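Local coordinates for enoyl-CoA hydratase/isomerase family protein (Pseudomonas syringae pv. tomato, PDB 3OT6) that probably converts coenzyme A thioesters, as expected of an enoyl-CoA hydratase/isomerase with a crotonase-like fold, at residues 29-34 with 77-82; 58-63 with 99-104; 120-125 with 179-184; 138-143 with 225-230. All coordinates share one frame; numbering follows the deposited sequence.

From the N terminus, residues 29-34 open the first loop, which contact 1 closes at 77-82 by joining the start of helix 31-46 to the body of helix 73-91. Before that closure the chain passes 58-63, which contact 2 pairs with 99-104. Contacts 1 and 2 therefore cross, and they touch where I29 meets G63 and S61. Both loops are complete before 120-125 begins contact 3. Contact 3 adds strand 179-181 beside strand 118-122, which neighbours strand 97-100 of contact 2. Contact 4 starts inside that loop at 138-143 and ends at 225-230, so contacts 3 and 4 cross. It ties helices 141-150 and 202-230, close to helix 73-91 of contact 1.

Contact 1. Residues 29-34 with 77-82; sequences ISPDVI and INLVAQ
P31 and L79 meet at the tight centre of this contact. The proline ring meets one leucine methyl through its CD atom, with P31 CD 3.6 Å from L79 CD1, and the two side chains cross at about a right angle. I34 reaches the same methyl from the next turn of helix 31-46. Its CG1 lies beside the backbone N (chi1 -64°) and the chain then runs on extended, which carries the tip toward helix 73-91. I34 CD1 ends 3.8 Å from L79 CD1 and also 3.8 Å from Q82 CB. L79 is thus wedged among apolar groups, and V68 and M69 of helix 66-71 also pack on it. The looser side holds the polar end of Q82, which lies alongside P31. Both residues are partly exposed there, and N78 beside them is exposed. S30 does not face the other helix. It is the N-cap of helix 31-46, and its OG accepts from V33 N at 3.1 Å, which fixes the first turn that carries P31 and I34. This is apolar packing of a helix start against the flank of a second helix, which joins helix 31-46 to helix 73-91 in a crotonase-like fold.

Contact 2. Residues 58-63 with 99-104; sequences GILSGG and VACPGH
A short parallel pairing of G58 and I59 with G103 and H104 forms one edge of the smaller sheet in this crotonase-like fold. H104 N donates to G58 O at 3.1 Å in a nearly straight bond, from above the carbonyl plane. H104 O then takes L60 N at 2.8 Å, approached almost along its C-O direction. A third bond, G58 N to P102 O, is weak. G103, without a side chain, brings its CA within 3.4 Å of G58 O as a CA-H...O contact. I59 and H104 share one face of the sheet, with I59 CD1 3.8 Å from H104 CB. The chain turns a corner at L60. Here CG is trans to the backbone N (chi1 176°), which sends the branch back toward strand 97-100. L60 CD2 touches V99 CG1 at 3.7 Å, and L60 CB rests on C101 SG at 3.8 Å. L113 of helix 108-113 packs on all three. Beyond the corner S61 OG accepts from G63 N in an ST turn and bonds N27 O. The equivalent loop in crotonase relatives supplies an oxyanion-hole N-H; residues 61-63 probably do likewise. Main-chain bonds thus set the register, while apolar contacts pack the L60 corner.

Contact 3. Residues 120-125 with 179-184; sequences IGVAGP and KVVSVE
I120, V122 and V181 share one face of a parallel strand pair, and their methyl groups meet at an angle rather than in line. I120 puts CG2 trans to its own backbone N, so this short branch faces the neighbouring strand. It lies 4.1 Å from V181 CG2, the two side chains crossing obliquely. Chi1 of V122 (-65°) puts CG1 beside the backbone N and leaves CG2 between N and the carbonyl carbon. From there V122 CG2 meets V183 CG2 at 4.0 Å, again obliquely. Its other methyl, V122 CG1, packs over the backbone of S182 and V183. L186 of helix 186-197 touches I120 and V122 on this face, and A189 of the same helix touches V181. V180 points to the other face, where P168 and M172 of helix 168-174 pack on it. V180 CG1 lies 3.6 Å from A123 N and close to A123 CB.

Three backbone bonds set the register. G121 N bonds K179 O at 2.8 Å, V181 N bonds G121 O at 3.1 Å, and A123 N bonds V181 O at 2.7 Å. All three N-H groups point nearly straight at their acceptors. The short strand axes are 34° apart, which reflects sheet twist. Past the strands the pairing gives way to a water bridge: one water donates to A123 O and accepts from V183 N. A123 and V183 are exposed at this end. Strand 179-181 is outermost within this chain in the main sheet, so the contact is typical of the parallel sheet edge of a crotonase-like fold, with helices packed on both faces.

Contact 4. Residues 138-143 with 225-230; sequences TMHHAG and EQDRQH
D227 holds CG beside its backbone N (chi1 -78°), and a small chi2 turns the carboxylate toward the start of helix 141-150. H141 N bonds D227 OD1 at 2.8 Å, a bent bond, and A142 N bonds D227 OD2 at 2.9 Å, almost straight. Both oxygens use their syn lone pairs. D227 is buried, and one bond to each oxygen fixes the rotation of the group. A carboxylate at a helix N terminus would also probably be stabilised by the helix dipole. D227, far away in the sequence, accepts from the first-turn N-H groups of helix 141-150. This joins the C-terminal end of helix 202-230 to helix 141-150 in the crotonase-like fold. H140 occupies the N-cap position itself. Its CG is turned in between the backbone N and the carbonyl carbon (chi1 57°), which folds the ring back so that G143 N sits over the centre of one face. H140 CB lies 3.3 Å from D227 OD2, which is near the plane of the ring at its edge. V80 of helix 73-91 packs on H140, and a bound methylpentanediol, probably from the crystallisation liquor, lies about 3 Å from its side chain. The H141 ring is nearly parallel to the D227 carboxylate, the planes 12° apart, with OD1 oblique to the ring. H141 is exposed, and its CD2 lies 4.1 Å from Q226 CB.

Contact 1. Residues 29-34 with 77-82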
loop_
_atom_site.group_PDB
_atom_site.type_symbol
_atom_site.label_atom_id
_atom_site.label_comp_id
_atom_site.label_asym_id
_atom_site.label_seq_id
_atom_site.Cartn_x
_atom_site.Cartn_y
_atom_site.Cartn_z
ATOM N N ILE A 29 -6.959 -7.835 3.137
ATOM C CA ILE A 29 -6.378 -7.155 4.247
ATOM C C ILE A 29 -7.344 -7.389 5.401
ATOM O O ILE A 29 -8.415 -6.791 5.472
ATOM C CB ILE A 29 -6.177 -5.642 3.940
ATOM C CG1 ILE A 29 -5.447 -5.434 2.608
ATOM C CG2 ILE A 29 -5.438 -4.922 5.077
ATOM C CD1 ILE A 29 -4.078 -6.178 2.459
ATOM N N SER A 30 -6.966 -8.292 6.294
ATOM C CA SER A 30 -7.778 -8.632 7.462
ATOM C C SER A 30 -7.152 -7.960 8.670
ATOM O O SER A 30 -6.085 -7.361 8.537
ATOM C CB SER A 30 -7.774 -10.134 7.663
ATOM O OG SER A 30 -6.440 -10.611 7.873
ATOM N N PRO A 31 -7.830 -8.018 9.849
ATOM C CA PRO A 31 -7.155 -7.543 11.100
ATOM C C PRO A 31 -5.802 -8.224 11.408
ATOM O O PRO A 31 -4.846 -7.550 11.794
ATOM C CB PRO A 31 -8.189 -7.813 12.175
ATOM C CG PRO A 31 -9.536 -7.597 11.427
ATOM C CD PRO A 31 -9.295 -8.184 10.044
ATOM N N ASP A 32 -5.718 -9.522 11.192
ATOM C CA ASP A 32 -4.479 -10.282 11.387
ATOM C C ASP A 32 -3.402 -9.823 10.415
ATOM O O ASP A 32 -2.260 -9.638 10.806
ATOM C CB ASP A 32 -4.748 -11.768 11.129
ATOM C CG ASP A 32 -5.568 -12.444 12.249
ATOM O OD1 ASP A 32 -5.867 -11.830 13.302
ATOM O OD2 ASP A 32 -5.934 -13.639 12.030
ATOM N N VAL A 33 -3.774 -9.597 9.148
ATOM C CA VAL A 33 -2.820 -9.084 8.169
ATOM C C VAL A 33 -2.174 -7.803 8.635
ATOM O O VAL A 33 -0.977 -7.672 8.526
ATOM C CB VAL A 33 -3.411 -8.959 6.773
ATOM C CG1 VAL A 33 -2.506 -8.172 5.875
ATOM C CG2 VAL A 33 -3.617 -10.364 6.172
ATOM N N ILE A 34 -2.927 -6.904 9.241
ATOM C CA ILE A 34 -2.373 -5.620 9.645
ATOM C C ILE A 34 -1.417 -5.766 10.835
ATOM O O ILE A 34 -0.387 -5.099 10.903
ATOM C CB ILE A 34 -3.502 -4.602 9.933
ATOM C CG1 ILE A 34 -4.270 -4.341 8.623
ATOM C CG2 ILE A 34 -2.937 -3.317 10.534
ATOM C CD1 ILE A 34 -5.557 -3.645 8.824
ATOM N N ILE A 77 -15.289 -0.400 11.249
ATOM C CA ILE A 77 -14.696 0.842 11.672
ATOM C C ILE A 77 -13.263 0.623 12.190
ATOM O O ILE A 77 -12.365 1.453 11.902
ATOM C CB ILE A 77 -15.550 1.520 12.719
ATOM C CG1 ILE A 77 -16.777 2.157 12.054
ATOM C CG2 ILE A 77 -14.736 2.568 13.537
ATOM C CD1 ILE A 77 -17.812 2.723 13.077
ATOM N N ASN A 78 -13.044 -0.493 12.885
ATOM C CA ASN A 78 -11.791 -0.730 13.511
ATOM C C ASN A 78 -10.830 -1.239 12.439
ATOM O O ASN A 78 -9.627 -0.902 12.443
ATOM C CB ASN A 78 -11.905 -1.715 14.697
ATOM C CG ASN A 78 -10.539 -2.333 15.050
ATOM O OD1 ASN A 78 -10.190 -3.479 14.593
ATOM N ND2 ASN A 78 -9.701 -1.544 15.793
ATOM N N LEU A 79 -11.369 -1.999 11.487
ATOM C CA LEU A 79 -10.555 -2.495 10.416
ATOM C C LEU A 79 -10.022 -1.325 9.552
ATOM O O LEU A 79 -8.827 -1.283 9.225
ATOM C CB LEU A 79 -11.270 -3.568 9.560
ATOM C CG LEU A 79 -10.508 -4.152 8.340
ATOM C CD1 LEU A 79 -9.191 -4.833 8.705
ATOM C CD2 LEU A 79 -11.334 -5.152 7.512
ATOM N N VAL A 80 -10.887 -0.379 9.195
ATOM C CA VAL A 80 -10.434 0.661 8.301
ATOM C C VAL A 80 -9.522 1.572 9.064
ATOM O O VAL A 80 -8.538 2.060 8.498
ATOM C CB VAL A 80 -11.613 1.435 7.681
ATOM C CG1 VAL A 80 -11.155 2.876 7.103
ATOM C CG2 VAL A 80 -12.333 0.518 6.723
ATOM N N ALA A 81 -9.810 1.815 10.339
ATOM C CA ALA A 81 -8.881 2.664 11.151
ATOM C C ALA A 81 -7.462 2.059 11.232
ATOM O O ALA A 81 -6.429 2.798 11.142
ATOM C CB ALA A 81 -9.444 2.976 12.561
ATOM N N GLN A 82 -7.384 0.732 11.329
ATOM C CA GLN A 82 -6.085 0.066 11.476
ATOM C C GLN A 82 -5.378 0.135 10.153
ATOM O O GLN A 82 -4.179 0.335 10.070
ATOM C CB GLN A 82 -6.258 -1.395 11.807
ATOM C CG GLN A 82 -6.671 -1.846 13.171
ATOM C CD GLN A 82 -6.850 -3.456 13.092
ATOM O OE1 GLN A 82 -7.986 -3.945 12.856
ATOM N NE2 GLN A 82 -5.708 -4.258 13.210
#

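Contact 2. Residues 58-63 with 99-104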
loop_
_atom_site.group_PDB
_atom_site.type_symbol
_atom_site.label_atom_id
_atom_site.label_comp_id
_atom_site.label_asym_id
_atom_site.label_seq_id
_atom_site.Cartn_x
_atom_site.Cartn_y
_atom_site.Cartn_z
ATOM N N GLY A 58 0.426 -12.826 -9.443
ATOM C CA GLY A 58 -0.783 -12.325 -10.014
ATOM C C GLY A 58 -1.575 -11.412 -9.104
ATOM O O GLY A 58 -2.585 -10.863 -9.531
ATOM N N ILE A 59 -1.170 -11.243 -7.841
ATOM C CA ILE A 59 -1.946 -10.390 -6.939
ATOM C C ILE A 59 -1.152 -9.714 -5.774
ATOM O O ILE A 59 -0.544 -10.413 -4.926
ATOM C CB ILE A 59 -3.172 -11.144 -6.376
ATOM C CG1 ILE A 59 -4.019 -10.230 -5.530
ATOM C CG2 ILE A 59 -2.743 -12.349 -5.561
ATOM C CD1 ILE A 59 -5.369 -9.991 -6.109
ATOM N N LEU A 60 -1.217 -8.370 -5.712
ATOM C CA LEU A 60 -0.794 -7.623 -4.521
ATOM C C LEU A 60 -1.824 -7.777 -3.400
ATOM O O LEU A 60 -1.517 -8.359 -2.304
ATOM C CB LEU A 60 -0.505 -6.147 -4.814
ATOM C CG LEU A 60 -0.147 -5.322 -3.545
ATOM C CD1 LEU A 60 1.058 -5.946 -2.840
ATOM C CD2 LEU A 60 0.102 -3.802 -3.874
ATOM N N SER A 61 -3.043 -7.291 -3.653
ATOM C CA SER A 61 -4.132 -7.483 -2.708
ATOM C C SER A 61 -5.410 -6.984 -3.340
ATOM O O SER A 61 -5.388 -5.986 -4.052
ATOM C CB SER A 61 -3.884 -6.753 -1.406
ATOM O OG SER A 61 -5.029 -6.780 -0.612
ATOM N N GLY A 62 -6.520 -7.690 -3.089
ATOM C CA GLY A 62 -7.827 -7.331 -3.637
ATOM C C GLY A 62 -8.533 -6.409 -2.658
ATOM O O GLY A 62 -9.675 -6.047 -2.876
ATOM N N GLY A 63 -7.869 -6.037 -1.558
ATOM C CA GLY A 63 -8.447 -5.062 -0.641
ATOM C C GLY A 63 -8.814 -5.648 0.714
ATOM O O GLY A 63 -8.438 -6.784 0.998
ATOM N N VAL A 99 7.041 -0.925 -3.071
ATOM C CA VAL A 99 5.944 -1.882 -3.229
ATOM C C VAL A 99 6.131 -2.465 -4.602
ATOM O O VAL A 99 6.234 -1.712 -5.619
ATOM C CB VAL A 99 4.523 -1.246 -3.056
ATOM C CG1 VAL A 99 3.417 -2.299 -3.356
ATOM C CG2 VAL A 99 4.391 -0.717 -1.648
ATOM N N ALA A 100 6.238 -3.783 -4.616
ATOM C CA ALA A 100 6.474 -4.546 -5.825
ATOM C C ALA A 100 5.182 -5.298 -6.101
ATOM O O ALA A 100 4.910 -6.351 -5.458
ATOM C CB ALA A 100 7.616 -5.523 -5.614
ATOM N N CYS A 101 4.391 -4.812 -7.051
ATOM C CA CYS A 101 3.060 -5.344 -7.192
ATOM C C CYS A 101 3.049 -6.466 -8.234
ATOM O O CYS A 101 3.321 -6.198 -9.394
ATOM C CB CYS A 101 2.077 -4.213 -7.522
ATOM S SG CYS A 101 0.545 -4.803 -8.218
ATOM N N PRO A 102 2.769 -7.735 -7.817
ATOM C CA PRO A 102 2.910 -8.834 -8.807
ATOM C C PRO A 102 1.694 -9.093 -9.736
ATOM O O PRO A 102 1.701 -10.056 -10.489
ATOM C CB PRO A 102 3.294 -10.065 -7.950
ATOM C CG PRO A 102 3.002 -9.721 -6.542
ATOM C CD PRO A 102 2.474 -8.278 -6.478
ATOM N N GLY A 103 0.691 -8.219 -9.728
ATOM C CA GLY A 103 -0.454 -8.390 -10.596
ATOM C C GLY A 103 -1.510 -7.337 -10.321
ATOM O O GLY A 103 -1.303 -6.122 -10.621
ATOM N N HIS A 104 -2.649 -7.795 -9.793
ATOM C CA HIS A 104 -3.800 -6.939 -9.438
ATOM C C HIS A 104 -3.534 -6.182 -8.143
ATOM O O HIS A 104 -2.909 -6.719 -7.205
ATOM C CB HIS A 104 -5.045 -7.821 -9.186
ATOM C CG HIS A 104 -5.530 -8.549 -10.396
ATOM N ND1 HIS A 104 -5.513 -9.921 -10.491
ATOM C CD2 HIS A 104 -6.037 -8.095 -11.565
ATOM C CE1 HIS A 104 -5.981 -10.285 -11.672
ATOM N NE2 HIS A 104 -6.304 -9.193 -12.344
#

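Contact 3. Residues 120-125 with 179-184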
loop_
_atom_site.group_PDB
_atom_site.type_symbol
_atom_site.label_atom_id
_atom_site.label_comp_id
_atom_site.label_asym_id
_atom_site.label_seq_id
_atom_site.Cartn_x
_atom_site.Cartn_y
_atom_site.Cartn_z
ATOM N N ILE A 120 6.468 -0.578 -8.079
ATOM C CA ILE A 120 6.739 -1.289 -9.352
ATOM C C ILE A 120 5.668 -2.296 -9.605
ATOM O O ILE A 120 5.306 -3.083 -8.699
ATOM C CB ILE A 120 8.089 -2.067 -9.321
ATOM C CG1 ILE A 120 9.211 -1.125 -8.888
ATOM C CG2 ILE A 120 8.392 -2.678 -10.717
ATOM C CD1 ILE A 120 10.625 -1.816 -8.803
ATOM N N GLY A 121 5.142 -2.288 -10.810
ATOM C CA GLY A 121 4.091 -3.251 -11.144
ATOM C C GLY A 121 4.529 -4.148 -12.286
ATOM O O GLY A 121 5.602 -3.955 -12.827
ATOM N N VAL A 122 3.703 -5.115 -12.662
ATOM C CA VAL A 122 4.079 -6.067 -13.744
ATOM C C VAL A 122 3.084 -5.959 -14.874
ATOM O O VAL A 122 1.882 -5.798 -14.613
ATOM C CB VAL A 122 4.265 -7.549 -13.233
ATOM C CG1 VAL A 122 5.425 -7.595 -12.283
ATOM C CG2 VAL A 122 3.036 -8.045 -12.517
ATOM N N ALA A 123 3.575 -5.995 -16.112
ATOM C CA ALA A 123 2.717 -6.034 -17.333
ATOM C C ALA A 123 1.847 -7.295 -17.416
ATOM O O ALA A 123 2.287 -8.404 -17.050
ATOM C CB ALA A 123 3.610 -5.967 -18.586
ATOM N N GLY A 124 0.628 -7.138 -17.916
ATOM C CA GLY A 124 -0.250 -8.269 -18.107
ATOM C C GLY A 124 -1.697 -7.938 -17.836
ATOM O O GLY A 124 -2.065 -6.755 -17.724
ATOM N N PRO A 125 -2.547 -8.980 -17.735
ATOM C CA PRO A 125 -4.002 -8.702 -17.720
ATOM C C PRO A 125 -4.473 -8.330 -16.318
ATOM O O PRO A 125 -5.384 -8.964 -15.779
ATOM C CB PRO A 125 -4.618 -10.043 -18.146
ATOM C CG PRO A 125 -3.594 -11.122 -17.670
ATOM C CD PRO A 125 -2.221 -10.432 -17.820
ATOM N N LYS A 179 6.894 2.278 -12.236
ATOM C CA LYS A 179 7.582 1.464 -13.220
ATOM C C LYS A 179 6.815 0.186 -13.466
ATOM O O LYS A 179 6.274 -0.434 -12.524
ATOM C CB LYS A 179 9.032 1.133 -12.745
ATOM C CG LYS A 179 9.951 0.482 -13.760
ATOM C CD LYS A 179 11.316 0.065 -13.114
ATOM C CE LYS A 179 12.314 1.233 -12.980
ATOM N NZ LYS A 179 12.451 2.043 -14.284
ATOM N N VAL A 180 6.787 -0.196 -14.744
ATOM C CA VAL A 180 6.186 -1.453 -15.210
ATOM C C VAL A 180 7.277 -2.348 -15.871
ATOM O O VAL A 180 7.991 -1.919 -16.817
ATOM C CB VAL A 180 4.963 -1.193 -16.137
ATOM C CG1 VAL A 180 4.418 -2.513 -16.740
ATOM C CG2 VAL A 180 3.855 -0.458 -15.371
ATOM N N VAL A 181 7.432 -3.548 -15.318
ATOM C CA VAL A 181 8.340 -4.544 -15.863
ATOM C C VAL A 181 7.558 -5.838 -16.139
ATOM O O VAL A 181 6.302 -5.893 -15.939
ATOM C CB VAL A 181 9.544 -4.784 -14.915
ATOM C CG1 VAL A 181 10.304 -3.443 -14.613
ATOM C CG2 VAL A 181 9.142 -5.462 -13.641
ATOM N N SER A 182 8.243 -6.892 -16.576
ATOM C CA SER A 182 7.500 -8.161 -16.853
ATOM C C SER A 182 7.358 -8.962 -15.571
ATOM O O SER A 182 8.079 -8.703 -14.584
ATOM C CB SER A 182 8.190 -9.002 -17.925
ATOM O OG SER A 182 9.301 -9.664 -17.346
ATOM N N VAL A 183 6.431 -9.912 -15.557
ATOM C CA VAL A 183 6.236 -10.731 -14.367
ATOM C C VAL A 183 7.579 -11.292 -13.856
ATOM O O VAL A 183 7.789 -11.428 -12.643
ATOM C CB VAL A 183 5.195 -11.854 -14.613
ATOM C CG1 VAL A 183 5.161 -12.835 -13.433
ATOM C CG2 VAL A 183 3.807 -11.240 -14.777
ATOM N N GLU A 184 8.499 -11.582 -14.791
ATOM C CA GLU A 184 9.786 -12.228 -14.459
ATOM C C GLU A 184 10.805 -11.210 -13.963
ATOM O O GLU A 184 11.561 -11.489 -13.047
ATOM C CB GLU A 184 10.343 -13.065 -15.646
ATOM C CG GLU A 184 9.371 -14.177 -16.104
ATOM C CD GLU A 184 8.264 -13.634 -17.051
ATOM O OE1 GLU A 184 8.506 -12.602 -17.762
ATOM O OE2 GLU A 184 7.159 -14.243 -17.079
HETATM O O HOH W 1 4.717 -9.783 -18.144
#

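Contact 4. Residues 138-143 with 225-230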
loop_
_atom_site.group_PDB
_atom_site.type_symbol
_atom_site.label_atom_id
_atom_site.label_comp_id
_atom_site.label_asym_id
_atom_site.label_seq_id
_atom_site.Cartn_x
_atom_site.Cartn_y
_atom_site.Cartn_z
ATOM N N THR A 138 -19.105 4.535 -0.284
ATOM C CA THR A 138 -18.611 5.875 -0.302
ATOM C C THR A 138 -17.197 5.856 0.267
ATOM O O THR A 138 -16.968 5.303 1.356
ATOM C CB THR A 138 -19.465 6.714 0.568
ATOM O OG1 THR A 138 -20.794 6.637 0.056
ATOM C CG2 THR A 138 -18.969 8.193 0.587
HETATM N N MSE A 139 -16.253 6.432 -0.481
HETATM C CA MSE A 139 -14.863 6.428 -0.109
HETATM C C MSE A 139 -14.698 7.200 1.219
HETATM O O MSE A 139 -15.345 8.254 1.433
HETATM C CB MSE A 139 -13.999 7.022 -1.216
HETATM C CG MSE A 139 -12.434 6.907 -0.985
HETATM SE SE MSE A 139 -11.983 5.073 -1.253
HETATM C CE MSE A 139 -11.893 5.065 -3.228
ATOM N N HIS A 140 -13.849 6.634 2.087
ATOM C CA HIS A 140 -13.477 7.250 3.335
ATOM C C HIS A 140 -12.466 8.380 3.130
ATOM O O HIS A 140 -11.746 8.417 2.131
ATOM C CB HIS A 140 -12.950 6.178 4.309
ATOM C CG HIS A 140 -11.788 5.362 3.797
ATOM N ND1 HIS A 140 -11.731 4.832 2.525
ATOM C CD2 HIS A 140 -10.663 4.935 4.419
ATOM C CE1 HIS A 140 -10.629 4.118 2.385
ATOM N NE2 HIS A 140 -9.955 4.176 3.519
ATOM N N HIS A 141 -12.418 9.319 4.066
ATOM C CA HIS A 141 -11.450 10.396 3.995
ATOM C C HIS A 141 -9.996 9.929 3.812
ATOM O O HIS A 141 -9.295 10.426 2.935
ATOM C CB HIS A 141 -11.593 11.349 5.171
ATOM C CG HIS A 141 -12.791 12.226 5.091
ATOM N ND1 HIS A 141 -12.933 13.208 4.130
ATOM C CD2 HIS A 141 -13.921 12.267 5.839
ATOM C CE1 HIS A 141 -14.084 13.838 4.314
ATOM N NE2 HIS A 141 -14.698 13.289 5.344
ATOM N N ALA A 142 -9.545 8.969 4.595
ATOM C CA ALA A 142 -8.188 8.486 4.463
ATOM C C ALA A 142 -7.859 8.090 3.021
ATOM O O ALA A 142 -6.809 8.477 2.500
ATOM C CB ALA A 142 -7.939 7.323 5.417
ATOM N N GLY A 143 -8.743 7.331 2.361
ATOM C CA GLY A 143 -8.458 6.856 1.029
ATOM C C GLY A 143 -8.483 8.024 0.049
ATOM O O GLY A 143 -7.651 8.132 -0.884
ATOM N N GLU A 225 -9.749 9.731 12.261
ATOM C CA GLU A 225 -10.722 10.050 13.302
ATOM C C GLU A 225 -12.091 10.392 12.751
ATOM O O GLU A 225 -13.063 9.866 13.220
ATOM C CB GLU A 225 -10.215 11.179 14.211
ATOM C CG GLU A 225 -10.287 10.725 15.675
ATOM C CD GLU A 225 -9.384 9.481 15.947
ATOM O OE1 GLU A 225 -9.942 8.364 16.240
ATOM O OE2 GLU A 225 -8.124 9.627 15.826
ATOM N N GLN A 226 -12.148 11.258 11.745
ATOM C CA GLN A 226 -13.366 11.492 11.011
ATOM C C GLN A 226 -14.014 10.225 10.449
ATOM O O GLN A 226 -15.214 10.158 10.397
ATOM C CB GLN A 226 -13.126 12.494 9.889
ATOM C CG GLN A 226 -13.333 13.898 10.346
ATOM C CD GLN A 226 -14.845 14.173 10.672
ATOM O OE1 GLN A 226 -15.744 14.139 9.772
ATOM N NE2 GLN A 226 -15.121 14.420 11.963
ATOM N N ASP A 227 -13.219 9.256 10.012
ATOM C CA ASP A 227 -13.717 8.069 9.378
ATOM C C ASP A 227 -14.315 7.143 10.423
ATOM O O ASP A 227 -15.342 6.517 10.174
ATOM C CB ASP A 227 -12.614 7.342 8.577
ATOM C CG ASP A 227 -12.313 8.004 7.216
ATOM O OD1 ASP A 227 -13.178 8.738 6.697
ATOM O OD2 ASP A 227 -11.214 7.786 6.650
ATOM N N ARG A 228 -13.665 7.040 11.585
ATOM C CA ARG A 228 -14.250 6.388 12.766
ATOM C C ARG A 228 -15.641 6.907 13.082
ATOM O O ARG A 228 -16.602 6.151 13.120
ATOM C CB ARG A 228 -13.391 6.645 13.987
ATOM C CG ARG A 228 -12.430 5.571 14.277
ATOM C CD ARG A 228 -11.923 5.674 15.730
ATOM N NE ARG A 228 -10.464 5.470 15.774
ATOM C CZ ARG A 228 -9.869 4.271 15.850
ATOM N NH1 ARG A 228 -10.621 3.147 15.903
ATOM N NH2 ARG A 228 -8.522 4.193 15.863
ATOM N N GLN A 229 -15.730 8.197 13.345
ATOM C CA GLN A 229 -17.004 8.827 13.672
ATOM C C GLN A 229 -18.022 8.771 12.509
ATOM O O GLN A 229 -19.167 8.421 12.728
ATOM C CB GLN A 229 -16.782 10.279 14.129
ATOM C CG GLN A 229 -15.710 10.463 15.267
ATOM C CD GLN A 229 -15.253 11.952 15.433
ATOM O OE1 GLN A 229 -16.095 12.867 15.449
ATOM N NE2 GLN A 229 -13.920 12.188 15.561
ATOM N N HIS A 230 -17.617 9.092 11.279
ATOM C CA HIS A 230 -18.597 9.280 10.195
ATOM C C HIS A 230 -18.506 8.502 8.875
ATOM O O HIS A 230 -19.257 8.793 7.984
ATOM C CB HIS A 230 -18.805 10.771 9.905
ATOM C CG HIS A 230 -19.326 11.534 11.089
ATOM N ND1 HIS A 230 -20.559 11.269 11.662
ATOM C CD2 HIS A 230 -18.768 12.531 11.826
ATOM C CE1 HIS A 230 -20.739 12.083 12.694
ATOM N NE2 HIS A 230 -19.666 12.855 12.816
#